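Local coordinates for protein Glucose/sorbosone dehydrogenases (Escherichia coli K12, PDB 2G8S) that belongs to the glucose/sorbosone dehydrogenase family of beta-propeller proteins and is modelled with bound calcium, at residues 265-279 and 290-304. Sequence-based numbering, arbitrary orientation.
Sequences FYWKDSPAVSGMAFY and KLFIGALKDKDVIVM. With EDO (1,2-ethanediol), chain N.
Leu291 packs against Phe278 across the antiparallel pair of strands 290-295 and 273-279. Followed outward, its CB touches Phe278 CD1 at 4.1 Å. CG is anti to the backbone N (chi1 168°), which leans the fork toward the partner strand: CD1 lands over the centre of the Phe278 ring, 3.9 Å from the centroid, in a CH-pi contact, while CD2 stays near Phe278 CE1. On the face that carries Val273, Met276, Phe278, Leu291, Ile293 and Ala295, Ile293 CG2 also meets Val273 CB at 3.8 Å.

The strands pair through backbone bonds such as Phe292 N to Ala277 O (2.8 Å), with a beta bulge between Val273 and Met276. Where the chain turns at 270-272 and 296-298, Pro271 O accepts Lys297 N at 2.9 Å and Ala272 O accepts Leu296 N at 2.9 Å.

Trp267 is clamped between Pro271 CG and Val273 CG1 over one face and Phe265 CE2 over the other; Ile302 CD1 touches its CZ2 at 3.8 Å, and NE1 hydrogen-bonds to Glu313 OE1, on strand 310-317. In the conformer described, selenomethionine Met304 meets Phe265 by its face and Trp267 by its edge. Strand 265-267 closes the preceding four-stranded antiparallel sheet, so its aromatic rings join two successive blades of a beta-propeller.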
ATOM      1  N   PHE A 265      -4.087   9.146 -13.591  1.00  6.67           N
ATOM      2  CA  PHE A 265      -5.444   9.487 -13.175  1.00  6.10           C
ATOM      3  C   PHE A 265      -5.371  10.335 -11.923  1.00  6.23           C
ATOM      4  O   PHE A 265      -4.502  10.131 -11.076  1.00  5.93           O
ATOM      5  CB  PHE A 265      -6.258   8.212 -12.890  1.00  6.43           C
ATOM      6  CG  PHE A 265      -7.745   8.412 -12.965  1.00  5.20           C
ATOM      7  CD1 PHE A 265      -8.411   8.241 -14.174  1.00  6.71           C
ATOM      8  CD2 PHE A 265      -8.477   8.799 -11.840  1.00  6.57           C
ATOM      9  CE1 PHE A 265      -9.787   8.444 -14.264  1.00  6.63           C
ATOM     10  CE2 PHE A 265      -9.859   9.007 -11.922  1.00  7.09           C
ATOM     11  CZ  PHE A 265     -10.513   8.829 -13.132  1.00  7.23           C
ATOM     12  N   TYR A 266      -6.274  11.298 -11.808  1.00  5.99           N
ATOM     13  CA  TYR A 266      -6.404  12.040 -10.563  1.00  6.21           C
ATOM     14  C   TYR A 266      -7.869  12.324 -10.272  1.00  6.17           C
ATOM     15  O   TYR A 266      -8.715  12.311 -11.184  1.00  6.60           O
ATOM     16  CB  TYR A 266      -5.574  13.338 -10.563  1.00  6.25           C
ATOM     17  CG  TYR A 266      -5.914  14.267 -11.708  1.00  7.27           C
ATOM     18  CD1 TYR A 266      -6.917  15.234 -11.583  1.00  7.43           C
ATOM     19  CD2 TYR A 266      -5.241  14.156 -12.932  1.00  7.68           C
ATOM     20  CE1 TYR A 266      -7.235  16.072 -12.656  1.00  7.26           C
ATOM     21  CE2 TYR A 266      -5.548  14.979 -13.999  1.00  8.47           C
ATOM     22  CZ  TYR A 266      -6.542  15.933 -13.857  1.00  7.15           C
ATOM     23  OH  TYR A 266      -6.835  16.735 -14.931  1.00  9.67           O
ATOM     24  N   TRP A 267      -8.161  12.542  -8.993  1.00  6.50           N
ATOM     25  CA  TRP A 267      -9.498  12.924  -8.558  1.00  7.00           C
ATOM     26  C   TRP A 267      -9.407  14.263  -7.852  1.00  7.79           C
ATOM     27  O   TRP A 267      -8.741  14.373  -6.817  1.00  8.63           O
ATOM     28  CB  TRP A 267     -10.060  11.920  -7.548  1.00  7.35           C
ATOM     29  CG  TRP A 267     -10.344  10.527  -8.041  1.00  6.90           C
ATOM     30  CD1 TRP A 267     -11.563  10.022  -8.413  1.00  7.61           C
ATOM     31  CD2 TRP A 267      -9.417   9.436  -8.135  1.00  6.71           C
ATOM     32  NE1 TRP A 267     -11.447   8.696  -8.758  1.00  7.68           N
ATOM     33  CE2 TRP A 267     -10.140   8.307  -8.591  1.00  7.47           C
ATOM     34  CE3 TRP A 267      -8.044   9.300  -7.874  1.00  6.70           C
ATOM     35  CZ2 TRP A 267      -9.530   7.063  -8.807  1.00  7.61           C
ATOM     36  CZ3 TRP A 267      -7.435   8.056  -8.091  1.00  6.96           C
ATOM     37  CH2 TRP A 267      -8.183   6.958  -8.547  1.00  7.60           C
ATOM     38  N   LYS A 268     -10.069  15.283  -8.384  1.00  8.48           N
ATOM     39  CA  LYS A 268     -10.171  16.542  -7.650  1.00  9.17           C
ATOM     40  C   LYS A 268     -11.063  16.457  -6.413  1.00  9.83           C
ATOM     41  O   LYS A 268     -10.944  17.273  -5.498  1.00 10.33           O
ATOM     42  CB  LYS A 268     -10.612  17.673  -8.574  1.00  9.42           C
ATOM     43  CG  LYS A 268      -9.504  18.159  -9.494  1.00  9.41           C
ATOM     44  CD  LYS A 268      -9.972  19.401 -10.193  1.00 10.80           C
ATOM     45  CE  LYS A 268      -8.945  19.943 -11.146  1.00 11.62           C
ATOM     46  NZ  LYS A 268      -9.449  21.287 -11.585  1.00 10.70           N
ATOM     47  N   ASP A 269     -11.961  15.480  -6.394  1.00  9.85           N
ATOM     48  CA  ASP A 269     -12.712  15.121  -5.194  1.00 10.62           C
ATOM     49  C   ASP A 269     -12.162  13.789  -4.705  1.00 10.56           C
ATOM     50  O   ASP A 269     -12.453  12.736  -5.282  1.00 10.68           O
ATOM     51  CB  ASP A 269     -14.200  14.985  -5.522  1.00 11.41           C
ATOM     52  CG  ASP A 269     -14.876  16.325  -5.713  1.00 13.97           C
ATOM     53  OD1 ASP A 269     -14.744  17.188  -4.817  1.00 19.01           O
ATOM     54  OD2 ASP A 269     -15.553  16.517  -6.744  1.00 16.40           O
ATOM     55  N   SER A 270     -11.351  13.842  -3.656  1.00 10.39           N
ATOM     56  CA  SER A 270     -10.597  12.660  -3.204  1.00 10.12           C
ATOM     57  C   SER A 270     -11.474  11.536  -2.637  1.00  9.40           C
ATOM     58  O   SER A 270     -12.220  11.762  -1.692  1.00 10.03           O
ATOM     59  CB  SER A 270      -9.580  13.059  -2.141  1.00 11.01           C
ATOM     60  OG  SER A 270      -8.518  13.806  -2.712  1.00 12.46           O
ATOM     61  N   PRO A 271     -11.352  10.318  -3.195  1.00  8.83           N
ATOM     62  CA  PRO A 271     -11.964   9.158  -2.544  1.00  7.84           C
ATOM     63  C   PRO A 271     -11.215   8.721  -1.278  1.00  7.22           C
ATOM     64  O   PRO A 271     -11.770   7.957  -0.479  1.00  7.32           O
ATOM     65  CB  PRO A 271     -11.825   8.050  -3.601  1.00  7.85           C
ATOM     66  CG  PRO A 271     -11.488   8.747  -4.890  1.00  8.74           C
ATOM     67  CD  PRO A 271     -10.720   9.955  -4.476  1.00  8.48           C
ATOM     68  N   ALA A 272      -9.981   9.218  -1.117  1.00  6.58           N
ATOM     69  CA  ALA A 272      -8.978   8.697  -0.171  1.00  6.43           C
ATOM     70  C   ALA A 272      -8.688   7.243  -0.537  1.00  6.27           C
ATOM     71  O   ALA A 272      -8.999   6.288   0.198  1.00  6.31           O
ATOM     72  CB  ALA A 272      -9.415   8.862   1.299  1.00  6.29           C
ATOM     73  N   VAL A 273      -8.082   7.111  -1.715  1.00  5.74           N
ATOM     74  CA  VAL A 273      -7.809   5.820  -2.333  1.00  5.82           C
ATOM     75  C   VAL A 273      -6.923   4.954  -1.441  1.00  6.03           C
ATOM     76  O   VAL A 273      -6.040   5.463  -0.737  1.00  6.35           O
ATOM     77  CB  VAL A 273      -7.155   5.989  -3.733  1.00  5.86           C
ATOM     78  CG1 VAL A 273      -8.153   6.605  -4.714  1.00  7.20           C
ATOM     79  CG2 VAL A 273      -5.873   6.831  -3.663  1.00  6.84           C
ATOM     80  N   SER A 274      -7.165   3.647  -1.473  1.00  5.52           N
ATOM     81  CA  SER A 274      -6.438   2.728  -0.600  1.00  5.59           C
ATOM     82  C   SER A 274      -5.924   1.503  -1.388  1.00  5.87           C
ATOM     83  O   SER A 274      -5.435   1.647  -2.501  1.00  6.92           O
ATOM     84  CB  SER A 274      -7.304   2.356   0.606  1.00  5.70           C
ATOM     85  OG  SER A 274      -8.493   1.720   0.178  1.00  6.33           O
ATOM     86  N   GLY A 275      -5.999   0.314  -0.815  1.00  6.47           N
ATOM     87  CA  GLY A 275      -5.500  -0.875  -1.499  1.00  6.45           C
ATOM     88  C   GLY A 275      -6.116  -1.069  -2.872  1.00  6.74           C
ATOM     89  O   GLY A 275      -7.308  -0.785  -3.057  1.00  6.92           O
HETATM   90  N   MSE A 276      -5.299  -1.549  -3.816  1.00  7.03           N
HETATM   91  CA  MSE A 276      -5.665  -1.733  -5.234  0.70  8.02           C
HETATM   92  C   MSE A 276      -5.367  -3.144  -5.701  1.00  7.28           C
HETATM   93  O   MSE A 276      -4.375  -3.740  -5.270  1.00  7.54           O
HETATM   94  CB  MSE A 276      -4.783  -0.881  -6.134  0.70  8.71           C
HETATM   95  CG  MSE A 276      -4.786   0.560  -5.923  0.70 10.80           C
HETATM   96 SE   MSE A 276      -4.125   1.196  -7.535  0.45 10.29          SE
HETATM   97  CE  MSE A 276      -2.237   0.826  -7.382  0.70  8.27           C
ATOM     98  N   ALA A 277      -6.179  -3.648  -6.621  1.00  6.21           N
ATOM     99  CA  ALA A 277      -5.968  -4.974  -7.196  1.00  6.31           C
ATOM    100  C   ALA A 277      -6.378  -4.980  -8.658  1.00  6.19           C
ATOM    101  O   ALA A 277      -7.477  -4.537  -9.008  1.00  6.09           O
ATOM    102  CB  ALA A 277      -6.777  -6.005  -6.436  1.00  6.70           C
ATOM    103  N   PHE A 278      -5.484  -5.457  -9.511  1.00  5.29           N
ATOM    104  CA  PHE A 278      -5.831  -5.716 -10.910  1.00  5.52           C
ATOM    105  C   PHE A 278      -6.525  -7.065 -11.000  1.00  5.78           C
ATOM    106  O   PHE A 278      -6.207  -7.992 -10.245  1.00  6.79           O
ATOM    107  CB  PHE A 278      -4.566  -5.757 -11.778  1.00  5.90           C
ATOM    108  CG  PHE A 278      -3.850  -4.437 -11.874  1.00  5.64           C
ATOM    109  CD1 PHE A 278      -4.272  -3.474 -12.782  1.00  5.77           C
ATOM    110  CD2 PHE A 278      -2.755  -4.153 -11.056  1.00  7.01           C
ATOM    111  CE1 PHE A 278      -3.620  -2.237 -12.869  1.00  6.01           C
ATOM    112  CE2 PHE A 278      -2.103  -2.924 -11.128  1.00  6.51           C
ATOM    113  CZ  PHE A 278      -2.530  -1.969 -12.038  1.00  5.12           C
ATOM    114  N   TYR A 279      -7.440  -7.179 -11.960  1.00  6.05           N
ATOM    115  CA  TYR A 279      -8.206  -8.412 -12.135  1.00  6.47           C
ATOM    116  C   TYR A 279      -7.930  -9.012 -13.511  1.00  7.30           C
ATOM    117  O   TYR A 279      -8.260  -8.399 -14.524  1.00  6.85           O
ATOM    118  CB  TYR A 279      -9.702  -8.178 -11.922  1.00  6.65           C
ATOM    119  CG  TYR A 279     -10.434  -9.488 -11.781  1.00  5.99           C
ATOM    120  CD1 TYR A 279     -10.694 -10.033 -10.524  1.00  6.76           C
ATOM    121  CD2 TYR A 279     -10.836 -10.199 -12.911  1.00  6.23           C
ATOM    122  CE1 TYR A 279     -11.355 -11.251 -10.402  1.00  7.33           C
ATOM    123  CE2 TYR A 279     -11.487 -11.400 -12.804  1.00  6.80           C
ATOM    124  CZ  TYR A 279     -11.749 -11.926 -11.550  1.00  7.32           C
ATOM    125  OH  TYR A 279     -12.390 -13.134 -11.452  1.00  7.06           O
ATOM    126  N   LYS A 290      -9.755  -5.066 -15.397  1.00  5.95           N
ATOM    127  CA  LYS A 290     -10.212  -4.067 -14.427  0.90  6.19           C
ATOM    128  C   LYS A 290      -9.198  -3.855 -13.312  1.00  5.80           C
ATOM    129  O   LYS A 290      -8.355  -4.720 -13.040  1.00  5.71           O
ATOM    130  CB  LYS A 290     -11.547  -4.461 -13.796  0.90  6.84           C
ATOM    131  CG  LYS A 290     -12.696  -4.676 -14.759  0.90  9.24           C
ATOM    132  CD  LYS A 290     -13.076  -3.452 -15.543  0.90 11.55           C
ATOM    133  CE  LYS A 290     -14.197  -3.789 -16.521  0.90 12.24           C
ATOM    134  NZ  LYS A 290     -14.382  -2.667 -17.454  0.90 13.85           N
ATOM    135  N   LEU A 291      -9.300  -2.697 -12.677  1.00  5.62           N
ATOM    136  CA  LEU A 291      -8.526  -2.359 -11.501  1.00  5.96           C
ATOM    137  C   LEU A 291      -9.524  -1.907 -10.439  1.00  5.62           C
ATOM    138  O   LEU A 291     -10.363  -1.035 -10.700  1.00  6.40           O
ATOM    139  CB  LEU A 291      -7.564  -1.218 -11.828  1.00  6.03           C
ATOM    140  CG  LEU A 291      -6.845  -0.502 -10.684  1.00  6.19           C
ATOM    141  CD1 LEU A 291      -5.956  -1.471  -9.908  1.00  6.37           C
ATOM    142  CD2 LEU A 291      -6.032   0.651 -11.273  1.00  6.93           C
ATOM    143  N   PHE A 292      -9.431  -2.496  -9.248  1.00  5.53           N
ATOM    144  CA  PHE A 292     -10.345  -2.206  -8.149  1.00  5.90           C
ATOM    145  C   PHE A 292      -9.565  -1.473  -7.086  1.00  6.05           C
ATOM    146  O   PHE A 292      -8.506  -1.943  -6.678  1.00  6.87           O
ATOM    147  CB  PHE A 292     -10.922  -3.507  -7.574  1.00  5.73           C
ATOM    148  CG  PHE A 292     -11.817  -4.232  -8.534  1.00  5.32           C
ATOM    149  CD1 PHE A 292     -13.196  -3.992  -8.536  1.00  5.67           C
ATOM    150  CD2 PHE A 292     -11.281  -5.137  -9.451  1.00  5.93           C
ATOM    151  CE1 PHE A 292     -14.033  -4.635  -9.427  1.00  7.22           C
ATOM    152  CE2 PHE A 292     -12.120  -5.801 -10.359  1.00  8.21           C
ATOM    153  CZ  PHE A 292     -13.495  -5.550 -10.350  1.00  7.23           C
ATOM    154  N   ILE A 293     -10.075  -0.313  -6.669  1.00  5.74           N
ATOM    155  CA  ILE A 293      -9.376   0.550  -5.712  1.00  6.35           C
ATOM    156  C   ILE A 293     -10.271   0.877  -4.523  1.00  5.87           C
ATOM    157  O   ILE A 293     -11.395   1.361  -4.689  1.00  5.59           O
ATOM    158  CB  ILE A 293      -8.902   1.877  -6.368  1.00  6.20           C
ATOM    159  CG1 ILE A 293      -8.121   1.589  -7.657  1.00  7.23           C
ATOM    160  CG2 ILE A 293      -8.077   2.693  -5.371  1.00  7.16           C
ATOM    161  CD1 ILE A 293      -7.572   2.848  -8.353  1.00  8.04           C
ATOM    162  N   GLY A 294      -9.781   0.607  -3.317  1.00  5.29           N
ATOM    163  CA  GLY A 294     -10.542   0.966  -2.131  1.00  5.06           C
ATOM    164  C   GLY A 294     -10.653   2.472  -1.974  1.00  5.23           C
ATOM    165  O   GLY A 294      -9.771   3.216  -2.414  1.00  5.39           O
ATOM    166  N   ALA A 295     -11.739   2.915  -1.344  1.00  5.46           N
ATOM    167  CA  ALA A 295     -11.917   4.317  -1.014  1.00  6.00           C
ATOM    168  C   ALA A 295     -12.274   4.430   0.463  1.00  6.31           C
ATOM    169  O   ALA A 295     -13.316   3.924   0.918  1.00  6.89           O
ATOM    170  CB  ALA A 295     -12.991   4.942  -1.903  1.00  6.05           C
ATOM    171  N   LEU A 296     -11.388   5.069   1.223  1.00  6.27           N
ATOM    172  CA  LEU A 296     -11.604   5.239   2.658  1.00  7.30           C
ATOM    173  C   LEU A 296     -12.691   6.271   2.961  1.00  8.08           C
ATOM    174  O   LEU A 296     -13.563   6.037   3.801  1.00  9.19           O
ATOM    175  CB  LEU A 296     -10.300   5.628   3.362  1.00  6.91           C
ATOM    176  CG  LEU A 296      -9.224   4.538   3.403  1.00  6.36           C
ATOM    177  CD1 LEU A 296      -7.849   5.165   3.578  1.00  7.37           C
ATOM    178  CD2 LEU A 296      -9.515   3.535   4.516  1.00  7.68           C
ATOM    179  N   LYS A 297     -12.637   7.412   2.274  1.00  8.47           N
ATOM    180  CA  LYS A 297     -13.567   8.514   2.510  0.80  9.65           C
ATOM    181  C   LYS A 297     -14.933   8.257   1.863  1.00  8.98           C
ATOM    182  O   LYS A 297     -15.981   8.494   2.475  1.00  9.13           O
ATOM    183  CB  LYS A 297     -12.942   9.815   1.992  0.80  9.57           C
ATOM    184  CG  LYS A 297     -13.805  11.071   2.085  0.80 11.40           C
ATOM    185  CD  LYS A 297     -13.040  12.272   1.517  0.80 12.87           C
ATOM    186  CE  LYS A 297     -13.800  13.579   1.711  0.80 17.00           C
ATOM    187  NZ  LYS A 297     -15.198  13.512   1.206  0.80 19.30           N
ATOM    188  N   ASP A 298     -14.914   7.783   0.619  1.00  8.77           N
ATOM    189  CA  ASP A 298     -16.156   7.468  -0.105  1.00  8.54           C
ATOM    190  C   ASP A 298     -16.815   6.169   0.372  1.00  8.70           C
ATOM    191  O   ASP A 298     -17.973   5.888   0.020  1.00  9.02           O
ATOM    192  CB  ASP A 298     -15.917   7.397  -1.609  1.00  8.80           C
ATOM    193  CG  ASP A 298     -15.710   8.759  -2.247  1.00  9.18           C
ATOM    194  OD1 ASP A 298     -16.029   9.803  -1.630  1.00 11.13           O
ATOM    195  OD2 ASP A 298     -15.224   8.774  -3.395  1.00  9.58           O
ATOM    196  N   LYS A 299     -16.066   5.376   1.144  1.00  8.52           N
ATOM    197  CA  LYS A 299     -16.594   4.168   1.775  0.90  8.81           C
ATOM    198  C   LYS A 299     -17.129   3.188   0.735  1.00  8.18           C
ATOM    199  O   LYS A 299     -18.254   2.695   0.828  1.00  8.50           O
ATOM    200  CB  LYS A 299     -17.669   4.521   2.820  0.90  8.61           C
ATOM    201  CG  LYS A 299     -17.171   5.428   3.949  0.90  9.25           C
ATOM    202  CD  LYS A 299     -18.215   5.624   5.047  0.90 10.63           C
ATOM    203  CE  LYS A 299     -17.680   6.565   6.101  0.90 14.03           C
ATOM    204  NZ  LYS A 299     -18.660   6.782   7.201  0.90 16.12           N
ATOM    205  N   ASP A 300     -16.306   2.914  -0.271  1.00  7.67           N
ATOM    206  CA  ASP A 300     -16.659   1.964  -1.322  1.00  7.50           C
ATOM    207  C   ASP A 300     -15.421   1.549  -2.112  1.00  7.16           C
ATOM    208  O   ASP A 300     -14.303   1.888  -1.723  1.00  6.73           O
ATOM    209  CB  ASP A 300     -17.807   2.479  -2.218  1.00  8.32           C
ATOM    210  CG  ASP A 300     -17.492   3.780  -2.963  1.00  9.01           C
ATOM    211  OD1 ASP A 300     -16.311   4.158  -3.126  1.00  9.95           O
ATOM    212  OD2 ASP A 300     -18.476   4.418  -3.419  1.00 11.31           O
ATOM    213  N   VAL A 301     -15.634   0.782  -3.177  1.00  6.43           N
ATOM    214  CA  VAL A 301     -14.578   0.355  -4.088  1.00  6.65           C
ATOM    215  C   VAL A 301     -14.807   0.964  -5.467  1.00  6.47           C
ATOM    216  O   VAL A 301     -15.918   0.939  -6.005  1.00  7.10           O
ATOM    217  CB  VAL A 301     -14.491  -1.192  -4.161  1.00  6.66           C
ATOM    218  CG1 VAL A 301     -13.590  -1.652  -5.330  1.00  7.17           C
ATOM    219  CG2 VAL A 301     -13.989  -1.747  -2.821  1.00  7.84           C
ATOM    220  N   ILE A 302     -13.743   1.537  -6.021  1.00  5.65           N
ATOM    221  CA  ILE A 302     -13.776   2.103  -7.354  1.00  6.40           C
ATOM    222  C   ILE A 302     -13.440   1.018  -8.364  1.00  6.19           C
ATOM    223  O   ILE A 302     -12.424   0.329  -8.229  1.00  6.55           O
ATOM    224  CB  ILE A 302     -12.774   3.262  -7.491  1.00  6.01           C
ATOM    225  CG1 ILE A 302     -12.852   4.211  -6.281  1.00  7.63           C
ATOM    226  CG2 ILE A 302     -13.031   4.026  -8.786  1.00  7.05           C
ATOM    227  CD1 ILE A 302     -11.716   5.228  -6.267  1.00  9.11           C
ATOM    228  N   VAL A 303     -14.291   0.873  -9.379  1.00  6.92           N
ATOM    229  CA  VAL A 303     -14.068  -0.097 -10.441  1.00  6.88           C
ATOM    230  C   VAL A 303     -13.579   0.668 -11.659  1.00  7.11           C
ATOM    231  O   VAL A 303     -14.265   1.580 -12.132  1.00  6.59           O
ATOM    232  CB  VAL A 303     -15.352  -0.855 -10.812  1.00  7.30           C
ATOM    233  CG1 VAL A 303     -15.036  -1.950 -11.822  1.00  8.65           C
ATOM    234  CG2 VAL A 303     -15.981  -1.446  -9.567  1.00  8.10           C
HETATM  235  N   MSE A 304     -12.395   0.308 -12.151  1.00  7.29           N
HETATM  236  CA  MSE A 304     -11.810   1.035 -13.270  0.60  7.22           C
HETATM  237  C   MSE A 304     -11.443   0.113 -14.410  1.00  7.37           C
HETATM  238  O   MSE A 304     -11.099  -1.049 -14.195  1.00  7.04           O
HETATM  239  CB  MSE A 304     -10.580   1.813 -12.811  0.60  7.48           C
HETATM  240  CG  MSE A 304     -10.831   2.632 -11.560  0.60  7.38           C
HETATM  241 SE   MSE A 304      -9.414   3.796 -11.136  0.39  7.93          SE
HETATM  242  CE  MSE A 304      -9.857   5.223 -12.432  0.60  8.70           C
TER
HETATM  243  C1  EDO N3021      -9.940  20.427  -4.937  1.00 30.60           C
HETATM  244  O1  EDO N3021     -11.195  20.595  -5.615  1.00 31.28           O
HETATM  245  C2  EDO N3021      -8.930  19.775  -5.874  1.00 29.93           C
HETATM  246  O2  EDO N3021      -8.374  20.764  -6.752  1.00 30.31           O